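Local structure of UPF0311 protein RPA1785 (Rhodopseudomonas palustris, 3C5O) at residues I48-F59 against L70-D79; V12-T23 against R34-G45. The protein is of unknown function but folds as a closed antiparallel beta-barrel of the DUF3237 family, probably a distant relative of the allene oxide cyclase-like barrels. One frame throughout, in Å; residues are numbered along the deposited sequence.

In the fold
Contacts 1 and 2 are two beta hairpins that follow one another along the chain and stand side by side in the antiparallel barrel; their centres lie about 7 Å apart. Strands 32-45 and 48-62 are neighbours, so contact 2 pairs one flank of 32-45 with 9-27, while contact 1 pairs the far flank of 48-62 with 68-78. Asp58 N to Ile36 O and Tyr74 packed on Ile38 join them. Contact 1 is the more buried, its aromatic rings meeting aliphatic side chains, with an aspartate and a water bonding to backbone. Contact 2 is partly buried and relies on a longer backbone ladder. Both touch the second subunit.

Contact 1 of 2, residues I48-F59 against L70-D79; sequences ISGQVLPFGADF and LEAKYAFETD
The beta hairpin of strands 48-62 and 68-78 forms part of the barrel wall, pairing in two antiparallel ladders whose register shifts by two residues around Leu53-Gly56. In the first, Gln51 N bonds to Glu77 O (2.9 Å) and Glu77 N returns to Gln51 O; Leu53 N then reaches Ala75 O almost straight, at 174°. Where the strands part, a water accepts from Ala75 N at 2.7 Å and donates to Leu53 O or Phe55 O, so it replaces direct pairing. Ala57 and Lys73 bond reciprocally in the second ladder, and Phe59 N bonds to Glu71 O from above the carbonyl plane. Ile48 CD1 meets Phe76 CE1 at 3.9 Å, the two side chains crossing at about a right angle, and Val52 CG1 touches Tyr74 CD1. Leu53 CD1 and Phe55 CZ both rest against Ala75 CB, while Phe55 also packs on Ile35 of the second subunit. With CG anti to the backbone N (chi1 -164°), the carboxylate of Asp58 swings beside the partner strand: OD1 takes Glu71 N on its syn lone pair at 2.7 Å, CG lies 3.7 Å from Ala72 CB, and OD2 bonds to Gln60 NE2. An alanine in place of Asp58 would remove this acceptor and is likely to leave Glu71 N without its mate and Gln60 without its carboxylate partner. Backbone bonds thus set the register of each ladder, while a water and a carboxylate serve amides that direct strand-to-strand pairing does not.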
loop_
_atom_site.group_PDB
_atom_site.type_symbol
_atom_site.label_atom_id
_atom_site.label_comp_id
_atom_site.label_asym_id
_atom_site.label_seq_id
_atom_site.Cartn_x
_atom_site.Cartn_y
_atom_site.Cartn_z
ATOM N N ILE B 48 -5.307 23.824 16.740
ATOM C CA ILE B 48 -5.939 23.104 15.632
ATOM C C ILE B 48 -7.416 22.889 15.919
ATOM O O ILE B 48 -7.780 22.372 16.968
ATOM C CB ILE B 48 -5.187 21.803 15.260
ATOM C CG1 ILE B 48 -5.781 21.171 13.996
ATOM C CG2 ILE B 48 -5.090 20.870 16.459
ATOM C CD1 ILE B 48 -4.870 20.154 13.338
ATOM N N SER B 49 -8.258 23.350 15.001
ATOM C CA SER B 49 -9.693 23.200 15.126
ATOM C C SER B 49 -10.286 22.971 13.751
ATOM O O SER B 49 -10.224 23.845 12.887
ATOM C CB SER B 49 -10.316 24.424 15.781
ATOM O OG SER B 49 -11.711 24.426 15.563
ATOM N N GLY B 50 -10.857 21.796 13.549
ATOM C CA GLY B 50 -11.293 21.411 12.228
ATOM C C GLY B 50 -12.587 20.649 12.200
ATOM O O GLY B 50 -13.124 20.262 13.224
ATOM N N GLN B 51 -13.095 20.444 11.000
ATOM C CA GLN B 51 -14.319 19.710 10.795
ATOM C C GLN B 51 -13.933 18.559 9.864
ATOM O O GLN B 51 -13.255 18.786 8.859
ATOM C CB GLN B 51 -15.331 20.651 10.131
ATOM C CG GLN B 51 -16.785 20.576 10.620
ATOM C CD GLN B 51 -16.962 20.826 12.122
ATOM O OE1 GLN B 51 -16.252 21.624 12.746
ATOM N NE2 GLN B 51 -17.924 20.123 12.706
ATOM N N VAL B 52 -14.313 17.325 10.213
ATOM C CA VAL B 52 -14.058 16.164 9.358
ATOM C C VAL B 52 -15.050 16.299 8.226
ATOM O O VAL B 52 -16.237 16.596 8.474
ATOM C CB VAL B 52 -14.236 14.799 10.082
ATOM C CG1 VAL B 52 -14.173 13.626 9.061
ATOM C CG2 VAL B 52 -13.191 14.614 11.174
ATOM N N LEU B 53 -14.570 16.122 6.993
ATOM C CA LEU B 53 -15.409 16.306 5.816
ATOM C C LEU B 53 -16.342 15.108 5.604
ATOM O O LEU B 53 -16.009 13.987 6.013
ATOM C CB LEU B 53 -14.554 16.631 4.589
ATOM C CG LEU B 53 -13.735 17.939 4.661
ATOM C CD1 LEU B 53 -12.848 18.079 3.409
ATOM C CD2 LEU B 53 -14.603 19.201 4.838
ATOM N N PRO B 54 -17.542 15.353 5.028
ATOM C CA PRO B 54 -18.588 14.342 4.897
ATOM C C PRO B 54 -18.330 13.239 3.874
ATOM O O PRO B 54 -19.214 12.942 3.056
ATOM C CB PRO B 54 -19.811 15.174 4.482
ATOM C CG PRO B 54 -19.250 16.355 3.792
ATOM C CD PRO B 54 -17.998 16.674 4.537
ATOM N N PHE B 55 -17.157 12.616 3.906
ATOM C CA PHE B 55 -16.870 11.540 2.952
ATOM C C PHE B 55 -15.691 10.696 3.441
ATOM O O PHE B 55 -15.010 11.077 4.393
ATOM C CB PHE B 55 -16.613 12.072 1.523
ATOM C CG PHE B 55 -15.453 13.012 1.426
ATOM C CD1 PHE B 55 -14.141 12.524 1.445
ATOM C CD2 PHE B 55 -15.661 14.398 1.337
ATOM C CE1 PHE B 55 -13.051 13.406 1.372
ATOM C CE2 PHE B 55 -14.580 15.285 1.249
ATOM C CZ PHE B 55 -13.270 14.789 1.271
ATOM N N GLY B 56 -15.457 9.574 2.774
ATOM C CA GLY B 56 -14.445 8.644 3.225
ATOM C C GLY B 56 -15.061 7.440 3.914
ATOM O O GLY B 56 -16.289 7.324 4.028
ATOM N N ALA B 57 -14.201 6.552 4.380
ATOM C CA ALA B 57 -14.661 5.304 4.964
ATOM C C ALA B 57 -13.510 4.631 5.665
ATOM O O ALA B 57 -12.348 4.937 5.378
ATOM C CB ALA B 57 -15.228 4.378 3.874
ATOM N N ASP B 58 -13.832 3.737 6.602
ATOM C CA ASP B 58 -12.837 2.820 7.121
ATOM C C ASP B 58 -13.034 1.494 6.414
ATOM O O ASP B 58 -14.112 0.915 6.446
ATOM C CB ASP B 58 -12.960 2.663 8.630
ATOM C CG ASP B 58 -11.698 2.018 9.261
ATOM O OD1 ASP B 58 -10.790 1.580 8.515
ATOM O OD2 ASP B 58 -11.588 1.970 10.507
ATOM N N PHE B 59 -11.977 1.018 5.778
ATOM C CA PHE B 59 -11.983 -0.279 5.114
ATOM C C PHE B 59 -11.324 -1.288 6.026
ATOM O O PHE B 59 -10.149 -1.162 6.379
ATOM C CB PHE B 59 -11.263 -0.144 3.779
ATOM C CG PHE B 59 -11.802 0.971 2.937
ATOM C CD1 PHE B 59 -12.833 0.728 2.029
ATOM C CD2 PHE B 59 -11.309 2.269 3.075
ATOM C CE1 PHE B 59 -13.360 1.745 1.253
ATOM C CE2 PHE B 59 -11.835 3.330 2.291
ATOM C CZ PHE B 59 -12.867 3.045 1.377
ATOM N N LEU B 70 -7.714 -1.821 10.715
ATOM C CA LEU B 70 -8.390 -0.623 10.276
ATOM C C LEU B 70 -7.559 0.065 9.214
ATOM O O LEU B 70 -6.333 0.013 9.234
ATOM C CB LEU B 70 -8.571 0.360 11.431
ATOM C CG LEU B 70 -8.604 -0.212 12.844
ATOM C CD1 LEU B 70 -8.151 0.900 13.734
ATOM C CD2 LEU B 70 -9.972 -0.681 13.197
ATOM N N GLU B 71 -8.246 0.739 8.309
ATOM C CA GLU B 71 -7.600 1.463 7.219
ATOM C C GLU B 71 -8.583 2.514 6.775
ATOM O O GLU B 71 -9.381 2.281 5.895
ATOM C CB GLU B 71 -7.244 0.487 6.103
ATOM C CG GLU B 71 -6.520 1.058 4.927
ATOM C CD GLU B 71 -5.742 -0.027 4.202
ATOM O OE1 GLU B 71 -6.371 -0.950 3.579
ATOM O OE2 GLU B 71 -4.495 0.023 4.312
ATOM N N ALA B 72 -8.570 3.654 7.452
ATOM C CA ALA B 72 -9.531 4.712 7.188
ATOM C C ALA B 72 -8.883 5.839 6.369
ATOM O O ALA B 72 -7.758 6.229 6.641
ATOM C CB ALA B 72 -10.069 5.261 8.507
ATOM N N LYS B 73 -9.613 6.345 5.372
ATOM C CA LYS B 73 -9.158 7.436 4.544
ATOM C C LYS B 73 -10.258 8.468 4.498
ATOM O O LYS B 73 -11.380 8.180 4.129
ATOM C CB LYS B 73 -8.809 6.939 3.151
ATOM C CG LYS B 73 -7.638 5.980 3.149
ATOM C CD LYS B 73 -7.288 5.462 1.774
ATOM C CE LYS B 73 -6.218 4.366 1.942
ATOM N NZ LYS B 73 -5.465 4.095 0.689
ATOM N N TYR B 74 -9.919 9.670 4.947
ATOM C CA TYR B 74 -10.822 10.797 4.977
ATOM C C TYR B 74 -10.018 12.089 5.044
ATOM O O TYR B 74 -8.792 12.075 4.877
ATOM C CB TYR B 74 -11.763 10.681 6.179
ATOM C CG TYR B 74 -11.083 10.497 7.525
ATOM C CD1 TYR B 74 -10.992 11.545 8.442
ATOM C CD2 TYR B 74 -10.552 9.256 7.895
ATOM C CE1 TYR B 74 -10.385 11.363 9.703
ATOM C CE2 TYR B 74 -9.950 9.064 9.143
ATOM C CZ TYR B 74 -9.876 10.121 10.041
ATOM O OH TYR B 74 -9.292 9.908 11.278
ATOM N N ALA B 75 -10.696 13.203 5.305
ATOM C CA ALA B 75 -10.029 14.490 5.319
ATOM C C ALA B 75 -10.677 15.377 6.354
ATOM O O ALA B 75 -11.847 15.178 6.720
ATOM C CB ALA B 75 -10.090 15.136 3.954
ATOM N N PHE B 76 -9.923 16.355 6.844
ATOM C CA PHE B 76 -10.543 17.439 7.585
ATOM C C PHE B 76 -10.093 18.792 7.084
ATOM O O PHE B 76 -9.023 18.931 6.484
ATOM C CB PHE B 76 -10.379 17.282 9.110
ATOM C CG PHE B 76 -8.962 17.371 9.617
ATOM C CD1 PHE B 76 -8.380 18.618 9.926
ATOM C CD2 PHE B 76 -8.228 16.211 9.868
ATOM C CE1 PHE B 76 -7.074 18.704 10.432
ATOM C CE2 PHE B 76 -6.930 16.270 10.393
ATOM C CZ PHE B 76 -6.344 17.525 10.678
ATOM N N GLU B 77 -10.949 19.780 7.307
ATOM C CA GLU B 77 -10.633 21.158 7.024
ATOM C C GLU B 77 -10.602 22.006 8.307
ATOM O O GLU B 77 -11.561 22.013 9.084
ATOM C CB GLU B 77 -11.637 21.742 6.033
ATOM C CG GLU B 77 -11.233 23.114 5.561
ATOM C CD GLU B 77 -12.148 23.679 4.485
ATOM O OE1 GLU B 77 -13.310 23.204 4.368
ATOM O OE2 GLU B 77 -11.698 24.618 3.761
ATOM N N THR B 78 -9.513 22.745 8.501
ATOM C CA THR B 78 -9.388 23.614 9.662
ATOM C C THR B 78 -10.097 24.968 9.512
ATOM O O THR B 78 -10.451 25.399 8.389
ATOM C CB THR B 78 -7.942 23.870 10.010
ATOM O OG1 THR B 78 -7.369 24.751 9.032
ATOM C CG2 THR B 78 -7.176 22.563 10.087
ATOM N N ASP B 79 -10.290 25.639 10.652
ATOM C CA ASP B 79 -11.006 26.905 10.681
ATOM C C ASP B 79 -10.270 28.010 9.905
ATOM O O ASP B 79 -10.875 29.011 9.509
ATOM C CB ASP B 79 -11.364 27.340 12.134
ATOM C CG ASP B 79 -10.137 27.469 13.068
ATOM O OD1 ASP B 79 -9.040 26.972 12.733
ATOM O OD2 ASP B 79 -10.281 28.065 14.167
HETATM O O HOH W 1 -6.750 25.508 13.521
HETATM O O HOH W 2 -13.422 13.108 5.228
#

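Contact 2 of 2, residues V12-T23 against R34-G45; sequences VFTITARIGDVT and RIIPILGGEVKG
Thr14 and Lys44 exchange a pair of backbone hydrogen bonds, Thr14 N to Lys44 O at 2.7 Å and 176° and Lys44 N back to Thr14 O. Thr16 and Glu42 repeat the pattern, Thr16 N pointing nearly straight at Glu42 O (2.9 Å). A water bonds to Thr16 OG1 at 2.8 Å and adds weak bonds to Thr14 O and Glu42 O, giving these carbonyls a second partner; Thr14 OG1 is held by Tyr11 OH and Asp150 OD1. Farther along, Arg18 N donates to Gly40 O from above its carbonyl plane, Leu39 N reaches Arg18 O at 177°, and Gly20 N bonds to Pro37 O. After a one-residue register shift, Thr23 and Ile35 form another reciprocal pair. Leu39 CB sits over one face of the Arg18 guanidinium, 3.6 Å from NH2, where a bend at chi3 (-36°) turns the group over the partner strand at Leu39. Val22 CG2 packs tightly on Ile36 CD1 (3.4 Å), and Arg34 NH1 bonds to Gln60. Ile15 and Val43 lie side by side. Val12 and Phe13 together face Val151 of strand 146-154 in a classic beta bulge; strand 9-27 thus bonds to 32-45 along one edge and to 146-154 along the other, closing the up-and-down antiparallel barrel.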
loop_
_atom_site.group_PDB
_atom_site.type_symbol
_atom_site.label_atom_id
_atom_site.label_comp_id
_atom_site.label_asym_id
_atom_site.label_seq_id
_atom_site.Cartn_x
_atom_site.Cartn_y
_atom_site.Cartn_z
ATOM N N VAL B 12 -1.343 15.755 21.031
ATOM C CA VAL B 12 -1.515 16.979 20.258
ATOM C C VAL B 12 -2.981 17.321 19.965
ATOM O O VAL B 12 -3.375 18.468 20.089
ATOM C CB VAL B 12 -0.658 17.013 18.941
ATOM C CG1 VAL B 12 0.805 17.227 19.259
ATOM C CG2 VAL B 12 -0.852 15.741 18.112
ATOM N N PHE B 13 -3.791 16.357 19.549
ATOM C CA PHE B 13 -5.196 16.690 19.278
ATOM C C PHE B 13 -6.056 15.472 19.200
ATOM O O PHE B 13 -5.543 14.359 19.106
ATOM C CB PHE B 13 -5.360 17.565 18.000
ATOM C CG PHE B 13 -4.699 17.003 16.763
ATOM C CD1 PHE B 13 -3.446 17.466 16.361
ATOM C CD2 PHE B 13 -5.336 16.037 15.987
ATOM C CE1 PHE B 13 -2.838 16.960 15.238
ATOM C CE2 PHE B 13 -4.729 15.525 14.842
ATOM C CZ PHE B 13 -3.479 15.991 14.468
ATOM N N THR B 14 -7.368 15.691 19.233
ATOM C CA THR B 14 -8.349 14.614 19.120
ATOM C C THR B 14 -9.190 14.750 17.837
ATOM O O THR B 14 -9.664 15.849 17.503
ATOM C CB THR B 14 -9.227 14.544 20.374
ATOM O OG1 THR B 14 -8.387 14.332 21.515
ATOM C CG2 THR B 14 -10.223 13.393 20.291
ATOM N N ILE B 15 -9.295 13.636 17.098
ATOM C CA ILE B 15 -10.204 13.494 15.944
ATOM C C ILE B 15 -11.410 12.665 16.367
ATOM O O ILE B 15 -11.260 11.523 16.836
ATOM C CB ILE B 15 -9.550 12.738 14.742
ATOM C CG1 ILE B 15 -8.295 13.469 14.238
ATOM C CG2 ILE B 15 -10.557 12.558 13.599
ATOM C CD1 ILE B 15 -7.525 12.676 13.169
ATOM N N THR B 16 -12.595 13.246 16.220
ATOM C CA THR B 16 -13.832 12.547 16.477
ATOM C C THR B 16 -14.490 12.285 15.125
ATOM O O THR B 16 -14.917 13.220 14.467
ATOM C CB THR B 16 -14.764 13.397 17.362
ATOM O OG1 THR B 16 -14.128 13.653 18.617
ATOM C CG2 THR B 16 -16.084 12.693 17.623
ATOM N N ALA B 17 -14.548 11.031 14.687
ATOM C CA ALA B 17 -15.197 10.718 13.423
ATOM C C ALA B 17 -16.584 10.082 13.603
ATOM O O ALA B 17 -16.701 9.004 14.205
ATOM C CB ALA B 17 -14.300 9.820 12.581
ATOM N N ARG B 18 -17.624 10.740 13.085
ATOM C CA ARG B 18 -18.974 10.150 13.043
ATOM C C ARG B 18 -18.988 9.067 11.967
ATOM O O ARG B 18 -18.578 9.289 10.818
ATOM C CB ARG B 18 -20.075 11.198 12.765
ATOM C CG ARG B 18 -20.008 12.472 13.607
ATOM C CD ARG B 18 -21.200 13.498 13.384
ATOM N NE ARG B 18 -21.769 13.652 12.008
ATOM C CZ ARG B 18 -22.812 12.947 11.525
ATOM N NH1 ARG B 18 -23.407 11.983 12.254
ATOM N NH2 ARG B 18 -23.260 13.179 10.292
ATOM N N ILE B 19 -19.444 7.884 12.336
ATOM C CA ILE B 19 -19.387 6.763 11.411
ATOM C C ILE B 19 -20.798 6.328 11.031
ATOM O O ILE B 19 -21.731 6.496 11.810
ATOM C CB ILE B 19 -18.586 5.572 12.002
ATOM C CG1 ILE B 19 -19.146 5.172 13.372
ATOM C CG2 ILE B 19 -17.079 5.925 12.059
ATOM C CD1 ILE B 19 -18.957 3.714 13.719
ATOM N N GLY B 20 -20.939 5.785 9.825
ATOM C CA GLY B 20 -22.213 5.255 9.359
ATOM C C GLY B 20 -22.394 3.761 9.564
ATOM O O GLY B 20 -21.764 3.155 10.424
ATOM N N ASP B 21 -23.291 3.177 8.779
ATOM C CA ASP B 21 -23.628 1.751 8.864
ATOM C C ASP B 21 -22.588 0.838 8.209
ATOM O O ASP B 21 -22.010 1.170 7.177
ATOM C CB ASP B 21 -24.958 1.513 8.157
ATOM C CG ASP B 21 -26.142 2.133 8.893
ATOM O OD1 ASP B 21 -26.178 2.064 10.156
ATOM O OD2 ASP B 21 -27.042 2.672 8.192
ATOM N N VAL B 22 -22.384 -0.334 8.793
ATOM C CA VAL B 22 -21.513 -1.335 8.193
ATOM C C VAL B 22 -22.046 -1.903 6.871
ATOM O O VAL B 22 -23.190 -2.359 6.793
ATOM C CB VAL B 22 -21.246 -2.486 9.155
ATOM C CG1 VAL B 22 -20.347 -3.506 8.498
ATOM C CG2 VAL B 22 -20.601 -1.961 10.418
ATOM N N THR B 23 -21.197 -1.870 5.845
ATOM C CA THR B 23 -21.380 -2.683 4.640
ATOM C C THR B 23 -20.372 -3.813 4.689
ATOM O O THR B 23 -19.180 -3.591 4.889
ATOM C CB THR B 23 -21.086 -1.857 3.384
ATOM O OG1 THR B 23 -22.085 -0.841 3.249
ATOM C CG2 THR B 23 -21.080 -2.738 2.118
ATOM N N ARG B 34 -15.170 -5.427 5.569
ATOM C CA ARG B 34 -16.309 -4.631 5.978
ATOM C C ARG B 34 -15.948 -3.157 5.784
ATOM O O ARG B 34 -14.762 -2.786 5.840
ATOM C CB ARG B 34 -16.693 -4.959 7.424
ATOM C CG ARG B 34 -16.068 -4.076 8.441
ATOM C CD ARG B 34 -15.907 -4.747 9.782
ATOM N NE ARG B 34 -17.118 -4.796 10.597
ATOM C CZ ARG B 34 -17.266 -4.161 11.761
ATOM N NH1 ARG B 34 -16.290 -3.391 12.257
ATOM N NH2 ARG B 34 -18.410 -4.291 12.425
ATOM N N ILE B 35 -16.939 -2.326 5.471
ATOM C CA ILE B 35 -16.672 -0.913 5.190
ATOM C C ILE B 35 -17.625 -0.019 5.973
ATOM O O ILE B 35 -18.843 -0.246 5.976
ATOM C CB ILE B 35 -16.748 -0.576 3.698
ATOM C CG1 ILE B 35 -15.872 -1.526 2.888
ATOM C CG2 ILE B 35 -16.275 0.860 3.469
ATOM C CD1 ILE B 35 -16.301 -1.697 1.472
ATOM N N ILE B 36 -17.052 0.981 6.637
ATOM C CA ILE B 36 -17.786 1.864 7.534
ATOM C C ILE B 36 -17.625 3.310 7.079
ATOM O O ILE B 36 -16.555 3.883 7.219
ATOM C CB ILE B 36 -17.290 1.731 8.993
ATOM C CG1 ILE B 36 -17.334 0.264 9.439
ATOM C CG2 ILE B 36 -18.104 2.629 9.911
ATOM C CD1 ILE B 36 -17.893 0.060 10.774
ATOM N N PRO B 37 -18.692 3.906 6.534
ATOM C CA PRO B 37 -18.618 5.255 5.994
ATOM C C PRO B 37 -18.345 6.300 7.076
ATOM O O PRO B 37 -18.854 6.191 8.180
ATOM C CB PRO B 37 -20.011 5.461 5.411
ATOM C CG PRO B 37 -20.527 4.089 5.192
ATOM C CD PRO B 37 -20.039 3.359 6.379
ATOM N N ILE B 38 -17.553 7.309 6.727
ATOM C CA ILE B 38 -17.263 8.426 7.596
ATOM C C ILE B 38 -18.182 9.587 7.186
ATOM O O ILE B 38 -18.169 10.017 6.021
ATOM C CB ILE B 38 -15.765 8.782 7.514
ATOM C CG1 ILE B 38 -14.962 7.702 8.269
ATOM C CG2 ILE B 38 -15.507 10.207 8.099
ATOM C CD1 ILE B 38 -13.495 7.683 7.933
ATOM N N LEU B 39 -18.996 10.059 8.137
ATOM C CA LEU B 39 -20.084 11.007 7.867
ATOM C C LEU B 39 -19.766 12.459 8.194
ATOM O O LEU B 39 -20.454 13.352 7.726
ATOM C CB LEU B 39 -21.356 10.590 8.621
ATOM C CG LEU B 39 -21.891 9.185 8.330
ATOM C CD1 LEU B 39 -23.143 8.873 9.149
ATOM C CD2 LEU B 39 -22.158 9.021 6.846
ATOM N N GLY B 40 -18.719 12.671 8.979
ATOM C CA GLY B 40 -18.373 13.983 9.536
ATOM C C GLY B 40 -17.567 13.796 10.823
ATOM O O GLY B 40 -17.056 12.702 11.098
ATOM N N GLY B 41 -17.478 14.853 11.614
ATOM C CA GLY B 41 -16.708 14.868 12.838
ATOM C C GLY B 41 -15.985 16.177 13.063
ATOM O O GLY B 41 -16.235 17.178 12.371
ATOM N N GLU B 42 -15.070 16.170 14.027
ATOM C CA GLU B 42 -14.412 17.385 14.488
ATOM C C GLU B 42 -12.980 17.051 14.814
ATOM O O GLU B 42 -12.672 15.930 15.206
ATOM C CB GLU B 42 -15.077 17.891 15.769
ATOM C CG GLU B 42 -16.583 18.082 15.685
ATOM C CD GLU B 42 -16.977 19.568 15.746
ATOM O OE1 GLU B 42 -16.547 20.289 16.699
ATOM O OE2 GLU B 42 -17.729 20.025 14.842
ATOM N N VAL B 43 -12.106 18.032 14.665
ATOM C CA VAL B 43 -10.728 17.909 15.100
ATOM C C VAL B 43 -10.428 19.012 16.095
ATOM O O VAL B 43 -10.759 20.179 15.859
ATOM C CB VAL B 43 -9.770 17.993 13.914
ATOM C CG1 VAL B 43 -8.343 17.972 14.374
ATOM C CG2 VAL B 43 -10.041 16.822 12.964
ATOM N N LYS B 44 -9.838 18.655 17.232
ATOM C CA LYS B 44 -9.571 19.662 18.252
ATOM C C LYS B 44 -8.367 19.359 19.133
ATOM O O LYS B 44 -8.154 18.234 19.604
ATOM C CB LYS B 44 -10.815 19.948 19.107
ATOM C CG LYS B 44 -10.768 21.335 19.735
ATOM C CD LYS B 44 -11.957 21.628 20.637
ATOM C CE LYS B 44 -11.662 22.837 21.534
ATOM N NZ LYS B 44 -12.821 23.230 22.387
ATOM N N GLY B 45 -7.586 20.408 19.328
ATOM C CA GLY B 45 -6.407 20.416 20.175
ATOM C C GLY B 45 -6.007 21.868 20.294
ATOM O O GLY B 45 -6.789 22.746 19.924
HETATM O O HOH W 3 -12.290 15.736 18.501
#